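PDB 6F2P: paenibacillus xanthan lyase from Paenibacillus, which probably cleaves xanthan by beta-elimination, releasing terminal mannose from the side chains of this bacterial polysaccharide. Local coordinates for residues Y23-P28 / A32-I37; S235-L240 / N257-W262. One frame throughout, in Å; residues are numbered along the deposited sequence.

Both interactions belong to the N-terminal alpha-helical domain of the polysaccharide lyase family 8 architecture and lie on the same side of the chain's centre. Interaction 1 comes first in sequence and joins the loop after helix 4-18 to the start of helix 28-46, at the surface, its centre about 46 Å from the centre of the chain. Interaction 2 follows much later, pairing helix 229-244 with helix 256-267 in the interior. Their centres are about 29 Å apart and their nearest atoms about 15 Å, so they do not touch. One folds a loop back against the first turns of the helix that follows it; the other packs two helices further along the chain against each other.

Interaction 1: residues Y23-P28 / A32-I37; sequences YNLSDP and ARVNAI
Tyr23 and Leu25 converge on a single methyl of Val34. From the tyrosine it is CE1 that approaches, 4.4 Å from Val34 CG2, with the methyl lying obliquely to the ring. The same ring makes an edge-to-face contact with Tyr87 and also touches Ile340 and Ile344 of helix 340-351, which places it in a seam between helices. Asn24 comes next and turns its amide back on its own loop: OD1 accepts from Ser26 N at 2.8 Å, an Asx turn in which the donor sits above the carbonyl plane, 49° out of it. The backbone of Asn24 to Asp27 forms a type I beta turn, with Asp27 N 3.1 Å from Asn24 O. Leu25, inside that turn, directs one branch at the helix. Its CD1 runs on anti to CA (chi2 167°), while CD2 bends toward Val34 and ends 4.4 Å from Val34 CG2; CD2 is also 3.8 Å from Tyr23 CE1, so the three groups form a small apolar cluster. The turn leads directly into helix 28-46 of the alpha-helical domain, which in family 8 lyases is an incomplete (alpha/alpha) toroid. Asp27 is the N-cap of this helix: OD1 accepts from Ile30 N, with a weaker bond from Asp29 N, and OD2 reaches Asn347 ND2 in a weak bond that ties the cap to helix 340-351. Pro28 then occupies the first helical position, where its lack of an N-H costs no bond of the helical ladder. The CB of Pro28 points away from residues 32-37, but its carbonyl takes part: Ala32 N donates to Pro28 O at 2.9 Å, and Ala32 CB lies 3.4 Å from Pro28 O.

Interaction 2: residues S235-L240 / N257-W262; sequences SGIADL and NNVYRW
Ile237 carries the contact from the side of helix 229-244, meeting Val259 and Trp262 of helix 256-267. This is apolar helix-helix packing inside the alpha-helical domain of a family 8 polysaccharide lyase. From CB, which faces the neighbouring helix, the side chain forks. Branch CG2 stands anti to the backbone N and goes to the valine, meeting Val259 CG2 at 3.7 Å and, less closely, Val259 CG1 at 4.2 Å. The other branch, CG1, lies beside the backbone N (chi1 -66°) and continues extended, with CD1 anti to CA, which carries that last methyl to the indole. There Ile237 CD1 arrives at the edge of the six-membered ring, near its plane, 4.0 Å from Trp262 CZ3 and 4.1 Å from Trp262 CH2; the two side chains cross at about a right angle. Neighbouring groups pack around it: Leu172 of helix 168-184 touches Ile237, Leu306 of helix 292-307 touches Val259, and Phe211 stacks on Trp262. With an alanine here both branches are gone, and the Val259 methyls and the indole rim would probably face a gap between the two helices. The indole also lies against its own helix: the carbonyl O of Asn258 covers one face of the Trp262 indole, at a height of 3.0 Å over the plane and displaced toward the rim.

Interaction 1: residues Y23-P28 / A32-I37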
ATOM      1  N   TYR A  23      16.224  29.340  35.110  1.00 23.43           N
ATOM      2  CA  TYR A  23      16.107  27.888  35.154  1.00 18.99           C
ATOM      3  C   TYR A  23      17.229  27.266  35.987  1.00 21.29           C
ATOM      4  O   TYR A  23      18.201  27.929  36.333  1.00 26.76           O
ATOM      5  CB  TYR A  23      16.079  27.304  33.738  1.00 20.39           C
ATOM      6  CG  TYR A  23      16.972  28.009  32.732  1.00 22.28           C
ATOM      7  CD1 TYR A  23      18.355  27.829  32.747  1.00 20.83           C
ATOM      8  CD2 TYR A  23      16.430  28.831  31.750  1.00 20.60           C
ATOM      9  CE1 TYR A  23      19.166  28.452  31.824  1.00 16.05           C
ATOM     10  CE2 TYR A  23      17.234  29.462  30.822  1.00 19.86           C
ATOM     11  CZ  TYR A  23      18.603  29.272  30.864  1.00 24.62           C
ATOM     12  OH  TYR A  23      19.407  29.911  29.941  1.00 23.65           O
ATOM     13  N   ASN A  24      17.088  25.988  36.307  1.00 26.04           N
ATOM     14  CA  ASN A  24      18.024  25.307  37.200  1.00 25.35           C
ATOM     15  C   ASN A  24      19.411  25.071  36.578  1.00 26.02           C
ATOM     16  O   ASN A  24      19.615  24.117  35.829  1.00 28.21           O
ATOM     17  CB  ASN A  24      17.396  23.990  37.672  1.00 24.54           C
ATOM     18  CG  ASN A  24      18.282  23.219  38.634  1.00 32.60           C
ATOM     19  OD1 ASN A  24      19.311  23.715  39.101  1.00 32.24           O
ATOM     20  ND2 ASN A  24      17.877  21.989  38.943  1.00 30.24           N
ATOM     21  N   LEU A  25      20.374  25.925  36.901  1.00 24.11           N
ATOM     22  CA  LEU A  25      21.714  25.758  36.346  1.00 21.23           C
ATOM     23  C   LEU A  25      22.470  24.578  36.956  1.00 25.87           C
ATOM     24  O   LEU A  25      23.566  24.245  36.498  1.00 27.47           O
ATOM     25  CB  LEU A  25      22.532  27.041  36.483  1.00 19.36           C
ATOM     26  CG  LEU A  25      21.935  28.316  35.878  1.00 26.87           C
ATOM     27  CD1 LEU A  25      22.691  29.533  36.366  1.00 18.64           C
ATOM     28  CD2 LEU A  25      21.940  28.275  34.354  1.00 23.37           C
ATOM     29  N   SER A  26      21.899  23.955  37.985  1.00 25.69           N
ATOM     30  CA  SER A  26      22.514  22.771  38.595  1.00 30.56           C
ATOM     31  C   SER A  26      22.163  21.503  37.823  1.00 33.52           C
ATOM     32  O   SER A  26      22.772  20.446  38.019  1.00 29.76           O
ATOM     33  CB  SER A  26      22.130  22.636  40.069  1.00 29.80           C
ATOM     34  OG  SER A  26      22.803  23.613  40.842  1.00 46.57           O
ATOM     35  N   ASP A  27      21.163  21.626  36.955  1.00 37.11           N
ATOM     36  CA  ASP A  27      20.847  20.613  35.960  1.00 28.19           C
ATOM     37  C   ASP A  27      22.020  20.572  34.980  1.00 30.60           C
ATOM     38  O   ASP A  27      22.217  21.503  34.196  1.00 30.61           O
ATOM     39  CB  ASP A  27      19.549  21.012  35.251  1.00 26.72           C
ATOM     40  CG  ASP A  27      19.092  19.999  34.214  1.00 40.04           C
ATOM     41  OD1 ASP A  27      19.946  19.422  33.496  1.00 35.08           O
ATOM     42  OD2 ASP A  27      17.856  19.799  34.110  1.00 39.85           O
ATOM     43  N   PRO A  28      22.807  19.487  35.021  1.00 31.78           N
ATOM     44  CA  PRO A  28      24.048  19.393  34.236  1.00 27.05           C
ATOM     45  C   PRO A  28      23.771  19.459  32.743  1.00 28.99           C
ATOM     46  O   PRO A  28      24.613  19.918  31.964  1.00 28.77           O
ATOM     47  CB  PRO A  28      24.593  18.008  34.598  1.00 25.00           C
ATOM     48  CG  PRO A  28      23.365  17.216  35.004  1.00 31.95           C
ATOM     49  CD  PRO A  28      22.437  18.210  35.657  1.00 29.49           C
ATOM     50  N   ALA A  32      25.616  22.179  30.470  1.00 27.72           N
ATOM     51  CA  ALA A  32      26.364  21.824  29.276  1.00 21.10           C
ATOM     52  C   ALA A  32      25.921  22.658  28.085  1.00 25.29           C
ATOM     53  O   ALA A  32      26.748  23.106  27.289  1.00 24.40           O
ATOM     54  CB  ALA A  32      26.180  20.358  28.978  1.00 19.40           C
ATOM     55  N   ARG A  33      24.615  22.874  27.966  1.00 24.28           N
ATOM     56  CA  ARG A  33      24.084  23.637  26.841  1.00 21.58           C
ATOM     57  C   ARG A  33      24.487  25.111  26.933  1.00 22.44           C
ATOM     58  O   ARG A  33      24.885  25.723  25.940  1.00 21.53           O
ATOM     59  CB  ARG A  33      22.564  23.467  26.756  1.00 20.50           C
ATOM     60  CG  ARG A  33      21.886  24.262  25.658  1.00 23.10           C
ATOM     61  CD  ARG A  33      22.597  24.131  24.318  1.00 24.14           C
ATOM     62  NE  ARG A  33      22.511  22.784  23.777  1.00 34.71           N
ATOM     63  CZ  ARG A  33      23.183  22.370  22.710  1.00 35.12           C
ATOM     64  NH1 ARG A  33      23.989  23.209  22.074  1.00 33.87           N
ATOM     65  NH2 ARG A  33      23.051  21.119  22.287  1.00 33.01           N
ATOM     66  N   VAL A  34      24.392  25.671  28.133  1.00 23.65           N
ATOM     67  CA  VAL A  34      24.767  27.057  28.365  1.00 19.50           C
ATOM     68  C   VAL A  34      26.220  27.295  27.979  1.00 20.33           C
ATOM     69  O   VAL A  34      26.542  28.243  27.255  1.00 18.79           O
ATOM     70  CB  VAL A  34      24.563  27.441  29.837  1.00 25.35           C
ATOM     71  CG1 VAL A  34      25.181  28.804  30.129  1.00 20.14           C
ATOM     72  CG2 VAL A  34      23.086  27.430  30.176  1.00 21.53           C
ATOM     73  N   ASN A  35      27.097  26.424  28.458  1.00 21.63           N
ATOM     74  CA  ASN A  35      28.491  26.482  28.057  1.00 20.36           C
ATOM     75  C   ASN A  35      28.657  26.397  26.537  1.00 21.88           C
ATOM     76  O   ASN A  35      29.323  27.242  25.932  1.00 23.46           O
ATOM     77  CB  ASN A  35      29.303  25.393  28.755  1.00 22.60           C
ATOM     78  CG  ASN A  35      30.682  25.216  28.143  1.00 33.87           C
ATOM     79  OD1 ASN A  35      31.546  26.080  28.270  1.00 31.21           O
ATOM     80  ND2 ASN A  35      30.886  24.093  27.461  1.00 41.69           N
ATOM     81  N   ALA A  36      28.034  25.397  25.921  1.00 22.05           N
ATOM     82  CA  ALA A  36      28.095  25.234  24.470  1.00 17.04           C
ATOM     83  C   ALA A  36      27.657  26.504  23.743  1.00 19.56           C
ATOM     84  O   ALA A  36      28.297  26.934  22.774  1.00 21.44           O
ATOM     85  CB  ALA A  36      27.250  24.061  24.039  1.00 15.61           C
ATOM     86  N   ILE A  37      26.575  27.105  24.225  1.00 15.83           N
ATOM     87  CA  ILE A  37      26.079  28.364  23.671  1.00 15.90           C
ATOM     88  C   ILE A  37      27.111  29.479  23.801  1.00 20.48           C
ATOM     89  O   ILE A  37      27.365  30.227  22.845  1.00 19.42           O
ATOM     90  CB  ILE A  37      24.771  28.782  24.359  1.00 15.21           C
ATOM     91  CG1 ILE A  37      23.642  27.826  23.952  1.00 16.79           C
ATOM     92  CG2 ILE A  37      24.422  30.212  24.025  1.00 14.59           C
ATOM     93  CD1 ILE A  37      22.326  28.080  24.660  1.00 19.51           C
TER

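Interaction 2: residues S235-L240 / N257-W262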
ATOM      1  N   SER A 235       7.595  19.409  12.475  1.00 17.67           N
ATOM      2  CA  SER A 235       8.292  20.308  13.387  1.00 17.44           C
ATOM      3  C   SER A 235       7.735  21.723  13.338  1.00 18.89           C
ATOM      4  O   SER A 235       7.292  22.257  14.356  1.00 20.97           O
ATOM      5  CB  SER A 235       9.783  20.342  13.073  1.00 13.90           C
ATOM      6  OG  SER A 235      10.491  20.897  14.163  1.00 14.76           O
ATOM      7  N   GLY A 236       7.754  22.321  12.149  1.00 16.31           N
ATOM      8  CA  GLY A 236       7.266  23.676  11.958  1.00 17.39           C
ATOM      9  C   GLY A 236       5.809  23.870  12.340  1.00 19.71           C
ATOM     10  O   GLY A 236       5.446  24.879  12.952  1.00 20.25           O
ATOM     11  N   ILE A 237       4.968  22.907  11.977  1.00 18.14           N
ATOM     12  CA  ILE A 237       3.551  22.966  12.325  1.00 16.48           C
ATOM     13  C   ILE A 237       3.316  22.841  13.838  1.00 16.04           C
ATOM     14  O   ILE A 237       2.544  23.603  14.423  1.00 14.96           O
ATOM     15  CB  ILE A 237       2.732  21.927  11.537  1.00 12.23           C
ATOM     16  CG1 ILE A 237       2.762  22.280  10.047  1.00  9.65           C
ATOM     17  CG2 ILE A 237       1.304  21.869  12.053  1.00 10.16           C
ATOM     18  CD1 ILE A 237       2.229  21.207   9.148  1.00 12.84           C
ATOM     19  N   ALA A 238       4.005  21.906  14.478  1.00 11.00           N
ATOM     20  CA  ALA A 238       3.880  21.774  15.920  1.00 10.50           C
ATOM     21  C   ALA A 238       4.355  23.050  16.615  1.00 19.76           C
ATOM     22  O   ALA A 238       3.831  23.421  17.662  1.00 23.20           O
ATOM     23  CB  ALA A 238       4.653  20.564  16.419  1.00 11.44           C
ATOM     24  N   ASP A 239       5.341  23.729  16.033  1.00 20.53           N
ATOM     25  CA  ASP A 239       5.847  24.949  16.646  1.00 20.32           C
ATOM     26  C   ASP A 239       4.876  26.099  16.443  1.00 18.66           C
ATOM     27  O   ASP A 239       4.592  26.839  17.382  1.00 21.25           O
ATOM     28  CB  ASP A 239       7.250  25.312  16.144  1.00 22.19           C
ATOM     29  CG  ASP A 239       8.349  24.617  16.934  1.00 29.94           C
ATOM     30  OD1 ASP A 239       8.033  23.887  17.900  1.00 27.46           O
ATOM     31  OD2 ASP A 239       9.537  24.809  16.596  1.00 42.49           O
ATOM     32  N   LEU A 240       4.355  26.240  15.229  1.00 14.97           N
ATOM     33  CA  LEU A 240       3.379  27.288  14.959  1.00 17.21           C
ATOM     34  C   LEU A 240       2.129  27.141  15.814  1.00 19.88           C
ATOM     35  O   LEU A 240       1.615  28.125  16.347  1.00 24.90           O
ATOM     36  CB  LEU A 240       2.988  27.307  13.492  1.00 17.14           C
ATOM     37  CG  LEU A 240       3.655  28.424  12.700  1.00 21.17           C
ATOM     38  CD1 LEU A 240       2.989  28.554  11.353  1.00 26.98           C
ATOM     39  CD2 LEU A 240       3.582  29.734  13.467  1.00 17.90           C
ATOM     40  N   ASN A 257      -6.238  18.657  13.944  0.60 18.91           N
ATOM     41  CA  ASN A 257      -6.280  17.433  14.724  0.60 18.42           C
ATOM     42  C   ASN A 257      -5.585  16.266  13.991  0.60 19.72           C
ATOM     43  O   ASN A 257      -5.181  15.283  14.616  0.60 19.41           O
ATOM     44  CB  ASN A 257      -7.723  17.122  15.146  0.60 18.92           C
ATOM     45  CG  ASN A 257      -8.376  18.288  15.916  0.60 22.24           C
ATOM     46  OD1 ASN A 257      -7.851  18.761  16.933  0.60 15.90           O
ATOM     47  ND2 ASN A 257      -9.518  18.759  15.416  0.60 21.00           N
ATOM     48  N   ASN A 258      -5.409  16.408  12.677  1.00 18.35           N
ATOM     49  CA  ASN A 258      -4.636  15.458  11.881  1.00 17.34           C
ATOM     50  C   ASN A 258      -3.174  15.419  12.316  1.00 21.26           C
ATOM     51  O   ASN A 258      -2.519  14.365  12.270  1.00 21.28           O
ATOM     52  CB  ASN A 258      -4.710  15.806  10.392  1.00 18.34           C
ATOM     53  CG  ASN A 258      -6.127  15.771   9.853  1.00 19.45           C
ATOM     54  OD1 ASN A 258      -7.042  15.289  10.522  1.00 30.74           O
ATOM     55  ND2 ASN A 258      -6.313  16.266   8.632  1.00 17.85           N
ATOM     56  N   VAL A 259      -2.670  16.573  12.748  1.00 16.96           N
ATOM     57  CA  VAL A 259      -1.288  16.681  13.201  1.00 18.88           C
ATOM     58  C   VAL A 259      -1.066  15.808  14.434  1.00 16.19           C
ATOM     59  O   VAL A 259       0.000  15.237  14.610  1.00 17.95           O
ATOM     60  CB  VAL A 259      -0.894  18.146  13.496  1.00 14.77           C
ATOM     61  CG1 VAL A 259       0.540  18.237  13.992  1.00  9.99           C
ATOM     62  CG2 VAL A 259      -1.085  18.999  12.255  1.00 10.03           C
ATOM     63  N   TYR A 260      -2.079  15.690  15.283  1.00 16.33           N
ATOM     64  CA  TYR A 260      -1.957  14.820  16.447  1.00 15.86           C
ATOM     65  C   TYR A 260      -2.006  13.356  16.016  1.00 18.21           C
ATOM     66  O   TYR A 260      -1.246  12.534  16.519  1.00 17.02           O
ATOM     67  CB  TYR A 260      -3.013  15.154  17.502  1.00 13.68           C
ATOM     68  CG  TYR A 260      -2.904  16.588  17.958  1.00 20.72           C
ATOM     69  CD1 TYR A 260      -2.042  16.947  18.981  1.00 18.69           C
ATOM     70  CD2 TYR A 260      -3.628  17.594  17.326  1.00 23.40           C
ATOM     71  CE1 TYR A 260      -1.915  18.265  19.374  1.00 25.22           C
ATOM     72  CE2 TYR A 260      -3.505  18.914  17.714  1.00 19.33           C
ATOM     73  CZ  TYR A 260      -2.653  19.242  18.741  1.00 19.91           C
ATOM     74  OH  TYR A 260      -2.535  20.551  19.138  1.00 21.47           O
ATOM     75  N   ARG A 261      -2.875  13.049  15.059  1.00 15.94           N
ATOM     76  CA  ARG A 261      -2.964  11.703  14.526  1.00 18.95           C
ATOM     77  C   ARG A 261      -1.638  11.267  13.900  1.00 21.48           C
ATOM     78  O   ARG A 261      -1.254  10.086  14.022  1.00 15.95           O
ATOM     79  CB  ARG A 261      -4.095  11.580  13.493  1.00 19.84           C
ATOM     80  CG  ARG A 261      -5.501  11.914  13.996  1.00 24.12           C
ATOM     81  CD  ARG A 261      -5.767  11.429  15.416  1.00 22.91           C
ATOM     82  NE  ARG A 261      -5.661   9.977  15.561  1.00 28.23           N
ATOM     83  CZ  ARG A 261      -5.835   9.328  16.710  1.00 29.77           C
ATOM     84  NH1 ARG A 261      -6.137  10.001  17.815  1.00 26.46           N
ATOM     85  NH2 ARG A 261      -5.707   8.005  16.754  1.00 27.28           N
ATOM     86  N   TRP A 262      -0.955  12.208  13.236  1.00 17.13           N
ATOM     87  CA  TRP A 262       0.318  11.916  12.556  1.00 18.57           C
ATOM     88  C   TRP A 262       1.294  11.211  13.484  1.00 17.16           C
ATOM     89  O   TRP A 262       2.005  10.296  13.070  1.00 19.04           O
ATOM     90  CB  TRP A 262       0.984  13.181  12.009  1.00 15.34           C
ATOM     91  CG  TRP A 262       0.240  13.840  10.877  1.00 21.97           C
ATOM     92  CD1 TRP A 262      -0.767  13.299  10.126  1.00 17.66           C
ATOM     93  CD2 TRP A 262       0.443  15.173  10.377  1.00 16.91           C
ATOM     94  NE1 TRP A 262      -1.195  14.210   9.185  1.00 16.10           N
ATOM     95  CE2 TRP A 262      -0.472  15.367   9.321  1.00 16.18           C
ATOM     96  CE3 TRP A 262       1.303  16.220  10.721  1.00 19.32           C
ATOM     97  CZ2 TRP A 262      -0.547  16.566   8.607  1.00 18.99           C
ATOM     98  CZ3 TRP A 262       1.230  17.408  10.005  1.00 15.52           C
ATOM     99  CH2 TRP A 262       0.312  17.570   8.965  1.00 17.14           C
TER